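Local coordinates for protein amidohydrolase (Thermotoga maritima, PDB 3OOQ) that is an amidohydrolase that may act as an allantoinase, though its true substrate is uncertain, at residues 298-303 and 341-346. Numbering follows the deposited sequence.
Sequences GVLIAL and AKILGL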
loop_
_atom_site.group_PDB
_atom_site.type_symbol
_atom_site.label_atom_id
_atom_site.label_comp_id
_atom_site.label_asym_id
_atom_site.label_seq_id
_atom_site.Cartn_x
_atom_site.Cartn_y
_atom_site.Cartn_z
ATOM N N GLY F 298 -39.601 -32.458 14.969
ATOM C CA GLY F 298 -39.461 -32.457 16.422
ATOM C C GLY F 298 -38.246 -31.715 16.954
ATOM O O GLY F 298 -37.750 -32.030 18.032
ATOM N N VAL F 299 -37.771 -30.727 16.195
ATOM C CA VAL F 299 -36.698 -29.849 16.646
ATOM C C VAL F 299 -37.298 -28.675 17.403
ATOM O O VAL F 299 -38.284 -28.073 16.964
ATOM C CB VAL F 299 -35.843 -29.340 15.458
ATOM C CG1 VAL F 299 -34.604 -28.502 15.956
ATOM C CG2 VAL F 299 -35.364 -30.517 14.617
ATOM N N LEU F 300 -36.688 -28.354 18.540
ATOM C CA LEU F 300 -37.009 -27.150 19.270
ATOM C C LEU F 300 -36.397 -25.909 18.584
ATOM O O LEU F 300 -35.179 -25.773 18.486
ATOM C CB LEU F 300 -36.524 -27.251 20.719
ATOM C CG LEU F 300 -36.704 -25.960 21.524
ATOM C CD1 LEU F 300 -38.186 -25.706 21.786
ATOM C CD2 LEU F 300 -35.925 -26.031 22.823
ATOM N N ILE F 301 -37.257 -25.004 18.125
ATOM C CA ILE F 301 -36.810 -23.837 17.386
ATOM C C ILE F 301 -37.407 -22.543 17.919
ATOM O O ILE F 301 -38.496 -22.544 18.538
ATOM C CB ILE F 301 -37.102 -23.961 15.853
ATOM C CG1 ILE F 301 -38.601 -23.770 15.549
ATOM C CG2 ILE F 301 -36.553 -25.257 15.307
ATOM C CD1 ILE F 301 -38.971 -23.772 14.039
ATOM N N ALA F 302 -36.662 -21.454 17.707
ATOM C CA ALA F 302 -37.156 -20.097 17.902
ATOM C C ALA F 302 -36.928 -19.343 16.604
ATOM O O ALA F 302 -36.108 -19.749 15.764
ATOM C CB ALA F 302 -36.424 -19.385 19.031
ATOM N N LEU F 303 -37.653 -18.250 16.448
ATOM C CA LEU F 303 -37.507 -17.401 15.279
ATOM C C LEU F 303 -36.864 -16.055 15.632
ATOM O O LEU F 303 -37.375 -15.327 16.495
ATOM C CB LEU F 303 -38.861 -17.193 14.599
ATOM C CG LEU F 303 -38.925 -16.306 13.348
ATOM C CD1 LEU F 303 -38.050 -16.841 12.200
ATOM C CD2 LEU F 303 -40.374 -16.145 12.897
ATOM N N ALA F 341 -37.728 -18.323 24.978
ATOM C CA ALA F 341 -37.549 -18.345 26.443
ATOM C C ALA F 341 -36.826 -19.621 26.921
ATOM O O ALA F 341 -35.899 -19.574 27.742
ATOM C CB ALA F 341 -38.893 -18.199 27.154
ATOM N N LYS F 342 -37.269 -20.752 26.399
ATOM C CA LYS F 342 -36.776 -22.057 26.830
ATOM C C LYS F 342 -35.315 -22.236 26.358
ATOM O O LYS F 342 -34.457 -22.649 27.133
ATOM C CB LYS F 342 -37.727 -23.159 26.316
ATOM C CG LYS F 342 -37.238 -24.601 26.400
ATOM C CD LYS F 342 -37.692 -25.270 27.679
ATOM C CE LYS F 342 -37.186 -26.710 27.806
ATOM N NZ LYS F 342 -38.191 -27.656 27.239
ATOM N N ILE F 343 -35.035 -21.880 25.104
ATOM C CA ILE F 343 -33.665 -21.917 24.560
ATOM C C ILE F 343 -32.707 -21.052 25.382
ATOM O O ILE F 343 -31.532 -21.405 25.566
ATOM C CB ILE F 343 -33.652 -21.546 23.052
ATOM C CG1 ILE F 343 -34.368 -22.646 22.251
ATOM C CG2 ILE F 343 -32.208 -21.335 22.552
ATOM C CD1 ILE F 343 -34.771 -22.276 20.830
ATOM N N LEU F 344 -33.231 -19.961 25.937
ATOM C CA LEU F 344 -32.449 -19.066 26.781
ATOM C C LEU F 344 -32.340 -19.482 28.253
ATOM O O LEU F 344 -31.652 -18.819 29.029
ATOM C CB LEU F 344 -33.000 -17.631 26.665
ATOM C CG LEU F 344 -32.977 -16.989 25.267
ATOM C CD1 LEU F 344 -33.733 -15.631 25.205
ATOM C CD2 LEU F 344 -31.550 -16.821 24.787
ATOM N N GLY F 345 -33.008 -20.575 28.635
ATOM C CA GLY F 345 -33.041 -21.026 30.034
ATOM C C GLY F 345 -33.904 -20.154 30.939
ATOM O O GLY F 345 -33.681 -20.093 32.141
ATOM N N LEU F 346 -34.927 -19.519 30.370
ATOM C CA LEU F 346 -35.698 -18.493 31.061
ATOM C C LEU F 346 -37.228 -18.658 30.950
ATOM O O LEU F 346 -37.980 -17.707 31.213
ATOM C CB LEU F 346 -35.283 -17.098 30.526
ATOM C CG LEU F 346 -33.871 -16.624 30.894
ATOM C CD1 LEU F 346 -33.480 -15.398 30.065
ATOM C CD2 LEU F 346 -33.734 -16.348 32.399
#
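Lys342 and Ile343, in the last turn of helix 338-343, meet Leu300 and Ala302 and illustrate how a helix can close over the start of a strand and the residue leading into it, the contact between the two segments being carried by aliphatic carbons. Lys342 contributes the aliphatic foot of its chain: CG lies 4.1 Å from Leu300 CD2, the lysine stem nearly perpendicular to the leucine. Ile343 carries most of the contact. With CG1 anti to the carbonyl carbon (chi1 -67°) and the chain extended beyond it (chi2 164°), the longer branch reaches across to 300-302. Partway along, CG1 packs 3.8 Å from Leu300 CD2, where leucine and isoleucine run antiparallel alongside one another. The terminal methyl goes further, CD1 resting 3.8 Å from Ala302 CB and close to the peptide joining Ile301 to Ala302, with Ala302 N at 3.7 Å. The small side chain of Ala302 probably leaves this methyl room to approach the backbone. Replacing Ile343 with an alanine would probably take away the CG1 and CD1 contacts and open a gap between the helix and Leu300 and Ala302. Gly345, with positive phi, is the first residue past the helix and closes it with a Schellman motif, Leu346 N bonding to Ala341 O (2.8 Å) and Gly345 N to Lys342 O. Beside this packing, Asn339 of the same helix hydrogen-bonds through its side-chain ND2 to Ile301 O. Strand 301-303 pairs in parallel with 269-271, consistent with the TIM-barrel-like architecture of amidohydrolases; Ile301 turns away from helix 338-343 and packs on helix 290-297, placing the strand between the two helices.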